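Local coordinates for protein cytosolic IMP-GMP specific 5'-nucleotidase (Legionella pneumophila subsp. pneumophila, PDB 4OHF) that probably hydrolyses the 5'-phosphate of nucleoside monophosphates such as IMP and GMP, with magnesium bound in a HAD-type active site, at residues 12-17 against 297-302; 190-195 against 222-227; 238-243 against 277-282; 249-254 against 310-315. One frame throughout, in Å; residues are numbered along the deposited sequence.

Contact 1. Residues 12-17 against 297-302; sequences INMRKI and EILYIG
Leu299 meets Ile17, Ile12 and Met14 at three separate points of its side chain. Its CB lies 4.0 Å from CG2 of Ile17. CG stands opposite the backbone N (chi1 171°), which carries the two methyls out over segment 12-17. There the branches part. CD1 meets the end of Ile12, with Leu299 CD1 and Ile12 CD1 4.2 Å apart. CD2 meets the thioether of Met14, 3.9 Å from Met14 CE and 4.0 Å from Met14 SD. Met14 reaches this methyl by folding its chain at chi2 and chi3, since its CB does not itself point at the strand. Both Ile12 and Met14 cross Leu299 at about a right angle.

At the start of the strand side chains meet backbone. Ile17 CA makes a C-H...O contact with Glu297 O at 3.4 Å, and Ile17 CD1 lies 3.7 Å from Glu297 C. Glu297 CG rests 3.7 Å from Lys16 O. The carboxylate of Glu297 has its partners outside: OE1 takes a hydrogen bond from Gly294 N, and OE2 forms a salt bridge with Lys18. A 3-10 turn at 14-16 follows strand 12-13 and brings Met14 and Ile17 to the same leucine.

Strand 298-302 is one of the parallel strands of the main, mixed sheet of the HAD-type fold, and segment 12-17 packs against it. The strand lies between strands 19-22 and 319-323. Leu299 also touches Arg319 and Ala321 of the latter, while Met14 touches Ile20 of the former. Strand 12-13 belongs to a separate antiparallel pair with strand 445-446.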
# COMPACT_ATOMS: atom_id res chain seq x y z
N ILE B 12 -33.34 -8.68 -1.67
CA ILE B 12 -33.43 -7.79 -2.82
C ILE B 12 -34.91 -7.79 -3.23
O ILE B 12 -35.49 -8.83 -3.55
CB ILE B 12 -32.54 -8.19 -4.03
CG1 ILE B 12 -32.60 -7.05 -5.05
CG2 ILE B 12 -33.02 -9.50 -4.68
CD1 ILE B 12 -31.84 -7.29 -6.31
N ASN B 13 -35.52 -6.61 -3.16
CA ASN B 13 -36.92 -6.41 -3.50
C ASN B 13 -37.02 -6.08 -4.98
O ASN B 13 -36.87 -4.93 -5.37
CB ASN B 13 -37.47 -5.27 -2.64
CG ASN B 13 -38.95 -5.05 -2.79
OD1 ASN B 13 -39.66 -5.86 -3.41
ND2 ASN B 13 -39.45 -3.97 -2.21
N MET B 14 -37.26 -7.08 -5.83
CA MET B 14 -37.32 -6.82 -7.27
C MET B 14 -38.33 -5.74 -7.64
O MET B 14 -38.19 -5.08 -8.67
CB MET B 14 -37.64 -8.10 -8.04
CG MET B 14 -36.49 -9.09 -8.15
SD MET B 14 -34.94 -8.41 -8.80
CE MET B 14 -35.23 -8.53 -10.56
N ARG B 15 -39.34 -5.56 -6.79
CA ARG B 15 -40.38 -4.55 -7.02
C ARG B 15 -39.76 -3.17 -7.11
O ARG B 15 -40.19 -2.34 -7.91
CB ARG B 15 -41.40 -4.59 -5.88
CG ARG B 15 -42.42 -3.45 -5.88
CD ARG B 15 -43.80 -3.90 -6.35
NE ARG B 15 -44.33 -5.00 -5.55
CZ ARG B 15 -45.53 -5.54 -5.74
NH1 ARG B 15 -46.33 -5.08 -6.69
NH2 ARG B 15 -45.93 -6.56 -4.98
N LYS B 16 -38.73 -2.93 -6.30
CA LYS B 16 -38.06 -1.63 -6.27
C LYS B 16 -36.91 -1.49 -7.25
O LYS B 16 -36.17 -0.51 -7.22
CB LYS B 16 -37.58 -1.32 -4.84
CG LYS B 16 -38.70 -1.12 -3.82
CD LYS B 16 -38.15 -0.63 -2.48
CE LYS B 16 -39.25 -0.41 -1.42
NZ LYS B 16 -40.27 0.62 -1.83
N ILE B 17 -36.74 -2.48 -8.11
CA ILE B 17 -35.69 -2.45 -9.12
C ILE B 17 -36.27 -1.93 -10.43
O ILE B 17 -37.19 -2.52 -11.00
CB ILE B 17 -35.10 -3.87 -9.36
CG1 ILE B 17 -34.27 -4.29 -8.15
CG2 ILE B 17 -34.24 -3.89 -10.62
CD1 ILE B 17 -33.10 -3.37 -7.85
N GLU B 297 -31.52 0.90 -7.39
CA GLU B 297 -32.72 0.61 -8.15
C GLU B 297 -32.32 -0.11 -9.45
O GLU B 297 -33.17 -0.46 -10.28
CB GLU B 297 -33.47 1.90 -8.47
CG GLU B 297 -34.15 2.53 -7.27
CD GLU B 297 -34.88 3.81 -7.61
OE1 GLU B 297 -34.21 4.81 -7.95
OE2 GLU B 297 -36.13 3.81 -7.55
N ILE B 298 -31.02 -0.32 -9.61
CA ILE B 298 -30.45 -1.00 -10.77
C ILE B 298 -29.85 -2.35 -10.35
O ILE B 298 -29.12 -2.44 -9.37
CB ILE B 298 -29.31 -0.18 -11.43
CG1 ILE B 298 -29.86 1.12 -12.02
CG2 ILE B 298 -28.64 -0.98 -12.52
CD1 ILE B 298 -28.80 2.07 -12.46
N LEU B 299 -30.18 -3.40 -11.10
CA LEU B 299 -29.63 -4.71 -10.85
C LEU B 299 -28.79 -5.12 -12.06
O LEU B 299 -29.29 -5.16 -13.19
CB LEU B 299 -30.73 -5.76 -10.64
CG LEU B 299 -30.18 -7.19 -10.60
CD1 LEU B 299 -29.14 -7.34 -9.50
CD2 LEU B 299 -31.32 -8.15 -10.39
N TYR B 300 -27.51 -5.40 -11.83
CA TYR B 300 -26.63 -5.85 -12.88
C TYR B 300 -26.38 -7.34 -12.67
O TYR B 300 -26.10 -7.78 -11.55
CB TYR B 300 -25.30 -5.09 -12.85
CG TYR B 300 -24.21 -5.76 -13.65
CD1 TYR B 300 -23.17 -6.44 -13.02
CD2 TYR B 300 -24.25 -5.77 -15.04
CE1 TYR B 300 -22.19 -7.11 -13.75
CE2 TYR B 300 -23.28 -6.44 -15.79
CZ TYR B 300 -22.25 -7.11 -15.14
OH TYR B 300 -21.32 -7.79 -15.89
N ILE B 301 -26.51 -8.12 -13.74
CA ILE B 301 -26.29 -9.55 -13.66
C ILE B 301 -25.14 -9.97 -14.55
O ILE B 301 -25.18 -9.73 -15.77
CB ILE B 301 -27.54 -10.35 -14.08
CG1 ILE B 301 -28.75 -9.86 -13.28
CG2 ILE B 301 -27.30 -11.84 -13.82
CD1 ILE B 301 -30.05 -10.49 -13.68
N GLY B 302 -24.12 -10.59 -13.95
CA GLY B 302 -22.96 -11.05 -14.69
C GLY B 302 -22.74 -12.55 -14.53
O GLY B 302 -23.54 -13.24 -13.88

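Contact 2. Residues 190-195 against 222-227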
# COMPACT_ATOMS: atom_id res chain seq x y z
N GLU B 190 -37.01 -19.60 -23.61
CA GLU B 190 -37.32 -19.03 -22.30
C GLU B 190 -36.72 -17.64 -22.04
O GLU B 190 -37.38 -16.78 -21.47
CB GLU B 190 -36.89 -20.00 -21.20
CG GLU B 190 -37.65 -21.34 -21.15
CD GLU B 190 -37.49 -22.20 -22.42
OE1 GLU B 190 -36.35 -22.43 -22.89
OE2 GLU B 190 -38.53 -22.67 -22.95
N VAL B 191 -35.48 -17.42 -22.46
CA VAL B 191 -34.83 -16.13 -22.24
C VAL B 191 -35.67 -15.01 -22.82
O VAL B 191 -35.95 -14.03 -22.13
CB VAL B 191 -33.41 -16.07 -22.88
CG1 VAL B 191 -32.89 -14.64 -22.85
CG2 VAL B 191 -32.46 -16.97 -22.13
N VAL B 192 -36.07 -15.15 -24.08
CA VAL B 192 -36.88 -14.14 -24.74
C VAL B 192 -38.23 -13.97 -24.04
O VAL B 192 -38.66 -12.84 -23.77
CB VAL B 192 -37.09 -14.48 -26.23
CG1 VAL B 192 -38.20 -13.63 -26.83
CG2 VAL B 192 -35.79 -14.21 -26.99
N GLU B 193 -38.90 -15.07 -23.74
CA GLU B 193 -40.18 -14.98 -23.05
C GLU B 193 -39.97 -14.25 -21.73
O GLU B 193 -40.76 -13.39 -21.34
CB GLU B 193 -40.77 -16.36 -22.79
CG GLU B 193 -41.07 -17.20 -24.03
CD GLU B 193 -41.63 -16.37 -25.20
OE1 GLU B 193 -42.55 -15.54 -24.97
OE2 GLU B 193 -41.16 -16.57 -26.35
N GLY B 194 -38.88 -14.60 -21.05
CA GLY B 194 -38.56 -14.00 -19.77
C GLY B 194 -38.39 -12.50 -19.83
O GLY B 194 -38.93 -11.77 -18.99
N LEU B 195 -37.62 -12.03 -20.80
CA LEU B 195 -37.42 -10.61 -20.95
C LEU B 195 -38.77 -9.95 -21.18
O LEU B 195 -39.12 -8.97 -20.51
CB LEU B 195 -36.48 -10.33 -22.12
CG LEU B 195 -35.04 -10.77 -21.84
CD1 LEU B 195 -34.20 -10.64 -23.09
CD2 LEU B 195 -34.48 -9.92 -20.72
N TYR B 222 -28.81 -13.48 -33.81
CA TYR B 222 -28.76 -14.93 -33.92
C TYR B 222 -29.46 -15.67 -32.78
O TYR B 222 -30.18 -16.65 -33.00
CB TYR B 222 -27.30 -15.41 -34.01
CG TYR B 222 -27.14 -16.92 -34.01
CD1 TYR B 222 -27.28 -17.66 -35.19
CD2 TYR B 222 -26.90 -17.62 -32.83
CE1 TYR B 222 -27.18 -19.06 -35.19
CE2 TYR B 222 -26.80 -19.01 -32.82
CZ TYR B 222 -26.94 -19.73 -34.00
OH TYR B 222 -26.86 -21.11 -33.98
N ALA B 223 -29.26 -15.20 -31.55
CA ALA B 223 -29.83 -15.88 -30.38
C ALA B 223 -31.19 -15.43 -29.85
O ALA B 223 -31.80 -16.15 -29.05
CB ALA B 223 -28.81 -15.87 -29.25
N LEU B 224 -31.69 -14.27 -30.27
CA LEU B 224 -32.98 -13.82 -29.76
C LEU B 224 -34.09 -13.76 -30.81
O LEU B 224 -35.22 -14.18 -30.56
CB LEU B 224 -32.82 -12.45 -29.10
CG LEU B 224 -31.78 -12.34 -27.99
CD1 LEU B 224 -31.72 -10.93 -27.50
CD2 LEU B 224 -32.13 -13.29 -26.86
N SER B 225 -33.77 -13.23 -31.98
CA SER B 225 -34.75 -13.09 -33.05
C SER B 225 -35.61 -14.32 -33.28
O SER B 225 -36.83 -14.23 -33.34
CB SER B 225 -34.04 -12.69 -34.35
OG SER B 225 -33.51 -11.38 -34.26
N PRO B 226 -34.98 -15.51 -33.39
CA PRO B 226 -35.75 -16.73 -33.62
C PRO B 226 -37.01 -16.90 -32.76
O PRO B 226 -37.89 -17.68 -33.11
CB PRO B 226 -34.72 -17.83 -33.37
CG PRO B 226 -33.47 -17.21 -33.84
CD PRO B 226 -33.55 -15.82 -33.25
N PHE B 227 -37.12 -16.16 -31.66
CA PHE B 227 -38.27 -16.30 -30.76
C PHE B 227 -39.11 -15.03 -30.64
O PHE B 227 -39.89 -14.89 -29.69
CB PHE B 227 -37.79 -16.70 -29.37
CG PHE B 227 -36.77 -17.78 -29.37
CD1 PHE B 227 -37.11 -19.09 -29.68
CD2 PHE B 227 -35.44 -17.48 -29.08
CE1 PHE B 227 -36.15 -20.09 -29.71
CE2 PHE B 227 -34.46 -18.47 -29.10
CZ PHE B 227 -34.82 -19.78 -29.42
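The ring of Phe227 meets Val192 obliquely, with Phe227 CD2 3.9 Å from Val192 CG2. Pro226 lies over one ring face, its CB 4.2 Å above the plane and over the centre. The Phe227 CB points at helix 189-200, but the ring then leads away from it. CB itself packs 3.9 Å from Val192 CB.

Val192 is the hub of the contact. CG1 stands opposite the backbone N (chi1 166°) and lies 3.6 Å from Phe227 O. CG2 is shared: it meets Phe227 CD2 and also lies 3.8 Å from Leu224 CD2. The same Leu224 methyl is 4.3 Å from Val191 CG1. The contact joins helix 189-200 to the C-terminal end of helix 213-224 and the turn after it.

Val191 also touches Leu28 of helix 24-28, and Val192 touches Leu228. Glu190 and Glu193 pack on Ile366 of the second subunit.

The chemistry is almost wholly apolar. Glu193 OE2 and Phe227 O come no nearer than 3.9 Å, and both are oxygens. With no polar bond linking the segments, the two parts meet by van der Waals contact, the methyls of Val192 resting on Leu224, Phe227 and their carbonyl oxygens.

Contact 3. Residues 238-243 against 277-282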
# COMPACT_ATOMS: atom_id res chain seq x y z
N PHE B 238 -34.46 -4.10 -25.44
CA PHE B 238 -33.51 -3.32 -24.65
C PHE B 238 -33.60 -1.80 -24.73
O PHE B 238 -33.65 -1.21 -25.80
CB PHE B 238 -32.10 -3.79 -25.02
CG PHE B 238 -31.94 -5.28 -24.96
CD1 PHE B 238 -31.98 -5.94 -23.74
CD2 PHE B 238 -31.84 -6.03 -26.12
CE1 PHE B 238 -31.91 -7.33 -23.68
CE2 PHE B 238 -31.77 -7.43 -26.08
CZ PHE B 238 -31.81 -8.07 -24.86
N GLU B 239 -33.62 -1.17 -23.55
CA GLU B 239 -33.69 0.28 -23.43
C GLU B 239 -32.37 0.85 -23.93
O GLU B 239 -32.35 1.72 -24.80
CB GLU B 239 -33.92 0.66 -21.97
CG GLU B 239 -34.33 2.11 -21.74
CD GLU B 239 -35.74 2.42 -22.24
OE1 GLU B 239 -36.22 3.54 -21.96
OE2 GLU B 239 -36.35 1.56 -22.90
N PHE B 240 -31.27 0.36 -23.37
CA PHE B 240 -29.92 0.78 -23.77
C PHE B 240 -29.11 -0.46 -24.06
O PHE B 240 -29.38 -1.55 -23.53
CB PHE B 240 -29.19 1.51 -22.66
CG PHE B 240 -29.81 2.80 -22.25
CD1 PHE B 240 -30.81 2.83 -21.30
CD2 PHE B 240 -29.37 3.99 -22.82
CE1 PHE B 240 -31.37 4.04 -20.90
CE2 PHE B 240 -29.91 5.21 -22.44
CZ PHE B 240 -30.92 5.23 -21.47
N VAL B 241 -28.09 -0.28 -24.88
CA VAL B 241 -27.20 -1.38 -25.18
C VAL B 241 -25.83 -0.74 -25.21
O VAL B 241 -25.50 -0.01 -26.13
CB VAL B 241 -27.59 -2.09 -26.52
CG1 VAL B 241 -27.87 -1.08 -27.57
CG2 VAL B 241 -26.47 -3.04 -26.96
N ILE B 242 -25.06 -1.00 -24.15
CA ILE B 242 -23.72 -0.45 -23.97
C ILE B 242 -22.62 -1.47 -24.33
O ILE B 242 -22.49 -2.53 -23.69
CB ILE B 242 -23.54 0.02 -22.51
CG1 ILE B 242 -24.74 0.90 -22.12
CG2 ILE B 242 -22.24 0.78 -22.35
CD1 ILE B 242 -24.73 1.35 -20.66
N THR B 243 -21.82 -1.13 -25.33
CA THR B 243 -20.75 -2.00 -25.82
C THR B 243 -19.33 -1.55 -25.46
O THR B 243 -19.11 -0.38 -25.13
CB THR B 243 -20.89 -2.16 -27.32
OG1 THR B 243 -20.72 -0.88 -27.94
CG2 THR B 243 -22.27 -2.68 -27.65
N GLY B 277 -30.62 4.04 -26.52
CA GLY B 277 -29.90 3.80 -27.76
C GLY B 277 -28.67 2.95 -27.54
O GLY B 277 -28.51 2.33 -26.49
N VAL B 278 -27.78 2.94 -28.53
CA VAL B 278 -26.56 2.16 -28.44
C VAL B 278 -25.39 3.07 -28.08
O VAL B 278 -25.35 4.21 -28.52
CB VAL B 278 -26.27 1.47 -29.78
CG1 VAL B 278 -25.06 0.56 -29.63
CG2 VAL B 278 -27.49 0.69 -30.23
N TYR B 279 -24.46 2.56 -27.27
CA TYR B 279 -23.29 3.32 -26.85
C TYR B 279 -22.05 2.44 -26.74
O TYR B 279 -22.12 1.21 -26.88
CB TYR B 279 -23.53 3.99 -25.49
CG TYR B 279 -24.55 5.10 -25.48
CD1 TYR B 279 -25.92 4.82 -25.37
CD2 TYR B 279 -24.16 6.44 -25.59
CE1 TYR B 279 -26.88 5.84 -25.37
CE2 TYR B 279 -25.11 7.47 -25.60
CZ TYR B 279 -26.46 7.17 -25.49
OH TYR B 279 -27.41 8.18 -25.47
N GLN B 280 -20.91 3.08 -26.49
CA GLN B 280 -19.64 2.38 -26.31
C GLN B 280 -18.97 3.00 -25.08
O GLN B 280 -19.09 4.20 -24.85
CB GLN B 280 -18.75 2.55 -27.55
CG GLN B 280 -17.39 1.88 -27.41
CD GLN B 280 -16.64 1.80 -28.71
OE1 GLN B 280 -17.06 1.11 -29.64
NE2 GLN B 280 -15.51 2.50 -28.80
N GLY B 281 -18.28 2.17 -24.29
CA GLY B 281 -17.62 2.66 -23.09
C GLY B 281 -18.58 3.10 -21.98
O GLY B 281 -19.53 2.39 -21.64
N GLY B 282 -18.33 4.29 -21.42
CA GLY B 282 -19.19 4.81 -20.37
C GLY B 282 -18.77 4.45 -18.95
O GLY B 282 -17.74 3.80 -18.72
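Val241 and Tyr279 sit in a parallel beta ladder, part of the Rossmann-like sheet of the HAD fold. Strands 240-243 and 277-281 run the same way, with their axes 25° apart. Val241 N donates to Gly277 O at 3.1 Å, and Tyr279 N to Val241 O at 3.0 Å. Further on, Thr243 N reaches Tyr279 O at 2.8 Å, and Gly281 N reaches Thr243 O at 2.8 Å.

The side chains sort onto two faces. Phe240, Ile242 and Tyr279 share one. Tyr279 CE1 comes to the edge of the Phe240 ring, near its plane, 4.0 Å from Phe240 CD2. Val241, Thr243, Val278 and Gln280 share the other. There Val241 and Val278 lie side by side, pointing the same way.

The next shell fixes these groups. Phe240 meets Phe287 edge-to-face, and Tyr279 OH is hydrogen-bonded to Val275 N. Thr243 packs on Tyr213 and Ser216 of helix 213-224, and Gln280 OE1 accepts from Asn269 ND2 of the third subunit. Strand 277-281 joins the parallel part of the sheet to the antiparallel strand 257-260.

Thr243 grips one carbonyl twice. Its chi1 of 63° sets the hydroxyl between its own N and carbonyl carbon, turned toward the neighbouring strand. Thr243 OG1 donates to Tyr279 O at 2.7 Å, reaching it from the face opposite to that used by Thr243 N.

Contact 4. Residues 249-254 against 310-315; sequences RFFYDN and LRLKKD. With PO4 (phosphate ion), chain I.
Tyr252 and Arg311 form a cation-pi pair beside the HAD core. Helix 309-315 is the helix of a beta-alpha-beta crossover between the neighbouring parallel strands 298-302 and 319-323. Segment 249-254, with its weakly bonded helical turn, packs against it. Arg311 CZ lies 3.7 Å from the Tyr252 ring centroid and 31° off the ring normal. The two flat groups are not parallel: their planes are 39° apart. Tyr252 CG takes the crowded position between backbone N and carbonyl carbon (chi1 58°), and the ring is layered between the guanidinium on one face and Arg249 CA on the other.

One salt bridge steadies the cation. It joins Arg311 NH1 to Asp315 OD1 at 3.0 Å, within the helix. The extended chain of Arg311 carries the guanidinium across the tyrosine and back to the aspartate one turn on.

The apolar contacts are made mainly by Phe251 and Leu312. Phe251 CD1 is 4.2 Å from Leu312 CD1, an oblique approach to the ring. Tyr252 CB and Asp315 CB are 3.8 Å apart.

Two charged residues of the turn face a neighbouring chain: Asp253 and Arg249 pair with Arg249 and Asp253 of the third subunit. On the far side of the helix, Arg10, Arg319 and Thr320 of the same chain hold a phosphate ion, probably from the crystallisation liquor, together with Tyr113 of the second subunit. Lys313 joins that site, and its NZ donates to phosphate O4 at 2.6 Å.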
# COMPACT_ATOMS: atom_id res chain seq x y z
N ARG B 249 -13.88 -1.58 -14.80
CA ARG B 249 -13.70 -0.14 -14.75
C ARG B 249 -14.95 0.65 -15.08
O ARG B 249 -15.12 1.77 -14.60
CB ARG B 249 -12.53 0.30 -15.65
CG ARG B 249 -11.18 0.07 -14.99
CD ARG B 249 -10.06 0.82 -15.69
NE ARG B 249 -9.73 0.24 -16.98
CZ ARG B 249 -8.68 0.58 -17.71
NH1 ARG B 249 -8.47 -0.03 -18.88
NH2 ARG B 249 -7.85 1.52 -17.29
N PHE B 250 -15.83 0.09 -15.90
CA PHE B 250 -17.07 0.79 -16.21
C PHE B 250 -17.82 1.14 -14.91
O PHE B 250 -18.42 2.21 -14.79
CB PHE B 250 -18.00 -0.07 -17.06
CG PHE B 250 -19.38 0.52 -17.24
CD1 PHE B 250 -19.71 1.27 -18.37
CD2 PHE B 250 -20.36 0.34 -16.26
CE1 PHE B 250 -20.98 1.83 -18.53
CE2 PHE B 250 -21.62 0.90 -16.40
CZ PHE B 250 -21.93 1.65 -17.55
N PHE B 251 -17.79 0.22 -13.96
CA PHE B 251 -18.47 0.40 -12.69
C PHE B 251 -17.86 1.45 -11.76
O PHE B 251 -18.58 2.18 -11.11
CB PHE B 251 -18.54 -0.94 -11.95
CG PHE B 251 -19.32 -1.98 -12.67
CD1 PHE B 251 -18.69 -3.09 -13.23
CD2 PHE B 251 -20.70 -1.86 -12.81
CE1 PHE B 251 -19.42 -4.06 -13.92
CE2 PHE B 251 -21.43 -2.81 -13.50
CZ PHE B 251 -20.79 -3.92 -14.05
N TYR B 252 -16.53 1.52 -11.70
CA TYR B 252 -15.90 2.46 -10.78
C TYR B 252 -15.05 3.58 -11.38
O TYR B 252 -14.74 4.55 -10.68
CB TYR B 252 -15.05 1.70 -9.75
CG TYR B 252 -13.97 0.84 -10.36
CD1 TYR B 252 -14.10 -0.56 -10.40
CD2 TYR B 252 -12.81 1.41 -10.87
CE1 TYR B 252 -13.09 -1.36 -10.94
CE2 TYR B 252 -11.79 0.61 -11.42
CZ TYR B 252 -11.95 -0.77 -11.44
OH TYR B 252 -10.96 -1.56 -11.97
N ASP B 253 -14.68 3.45 -12.64
CA ASP B 253 -13.86 4.47 -13.27
C ASP B 253 -14.71 5.62 -13.82
O ASP B 253 -15.89 5.73 -13.48
CB ASP B 253 -13.02 3.84 -14.37
CG ASP B 253 -11.66 4.48 -14.49
OD1 ASP B 253 -10.65 3.74 -14.66
OD2 ASP B 253 -11.60 5.73 -14.40
N ASN B 254 -14.13 6.47 -14.65
CA ASN B 254 -14.88 7.61 -15.19
C ASN B 254 -14.70 7.78 -16.70
O ASN B 254 -14.76 8.90 -17.22
CB ASN B 254 -14.46 8.88 -14.48
CG ASN B 254 -12.99 9.19 -14.68
OD1 ASN B 254 -12.49 10.21 -14.22
ND2 ASN B 254 -12.28 8.29 -15.37
N LEU B 310 -14.47 -5.63 -3.32
CA LEU B 310 -14.53 -4.45 -2.47
C LEU B 310 -14.49 -3.13 -3.25
O LEU B 310 -15.40 -2.30 -3.14
CB LEU B 310 -13.38 -4.49 -1.45
CG LEU B 310 -13.21 -3.40 -0.38
CD1 LEU B 310 -12.40 -2.22 -0.95
CD2 LEU B 310 -14.59 -2.94 0.13
N ARG B 311 -13.43 -2.94 -4.04
CA ARG B 311 -13.29 -1.72 -4.83
C ARG B 311 -14.51 -1.48 -5.72
O ARG B 311 -14.89 -0.34 -5.97
CB ARG B 311 -12.03 -1.80 -5.69
CG ARG B 311 -11.90 -0.71 -6.74
CD ARG B 311 -10.51 -0.73 -7.35
NE ARG B 311 -10.31 0.31 -8.36
CZ ARG B 311 -10.80 1.55 -8.28
NH1 ARG B 311 -11.53 1.92 -7.24
NH2 ARG B 311 -10.54 2.43 -9.23
N LEU B 312 -15.13 -2.57 -6.17
CA LEU B 312 -16.30 -2.48 -7.03
C LEU B 312 -17.60 -2.17 -6.28
O LEU B 312 -18.36 -1.30 -6.70
CB LEU B 312 -16.44 -3.78 -7.82
CG LEU B 312 -17.33 -3.73 -9.06
CD1 LEU B 312 -17.04 -4.96 -9.91
CD2 LEU B 312 -18.80 -3.67 -8.67
N LYS B 313 -17.86 -2.88 -5.19
CA LYS B 313 -19.08 -2.63 -4.43
C LYS B 313 -18.94 -1.32 -3.64
O LYS B 313 -19.93 -0.79 -3.14
CB LYS B 313 -19.38 -3.79 -3.46
CG LYS B 313 -19.53 -5.16 -4.11
CD LYS B 313 -20.76 -5.28 -5.00
CE LYS B 313 -22.03 -5.38 -4.18
NZ LYS B 313 -23.24 -5.33 -5.05
N LYS B 314 -17.72 -0.80 -3.54
CA LYS B 314 -17.48 0.43 -2.80
C LYS B 314 -17.77 1.70 -3.60
O LYS B 314 -18.32 2.67 -3.08
CB LYS B 314 -16.03 0.48 -2.31
CG LYS B 314 -15.70 1.70 -1.46
CD LYS B 314 -14.21 1.85 -1.18
CE LYS B 314 -13.45 2.34 -2.41
NZ LYS B 314 -11.98 2.49 -2.15
N ASP B 315 -17.41 1.68 -4.88
CA ASP B 315 -17.61 2.85 -5.72
C ASP B 315 -18.79 2.76 -6.68
O ASP B 315 -18.98 3.65 -7.50
CB ASP B 315 -16.36 3.13 -6.54
CG ASP B 315 -15.12 3.29 -5.69
OD1 ASP B 315 -14.01 3.18 -6.25
OD2 ASP B 315 -15.27 3.54 -4.47
P PO4 I . -25.73 -6.58 -3.40
O1 PO4 I . -26.50 -6.29 -4.63
O2 PO4 I . -24.89 -7.78 -3.61
O3 PO4 I . -26.67 -6.83 -2.28
O4 PO4 I . -24.86 -5.43 -3.06

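In the fold
From the N terminus, segment 12-17 opens the longest loop, which contact 1 closes at 297-302 in the main sheet. Contacts 2 and 3 are nested inside it and follow in series. Contact 2 closes a short loop between two helices. Contact 3 then joins two parallel strands of that sheet. The two touch where Phe238 packs on Leu195 and Leu224. Contact 4 opens at 249, inside the loop of contact 3, and closes at 310-315. It therefore crosses both contact 3 and contact 1. It touches contact 3 through Phe250 and contact 1 through Phe251 and Tyr300, so the turn at 249-252 links the crossover helix to strands of the sheet.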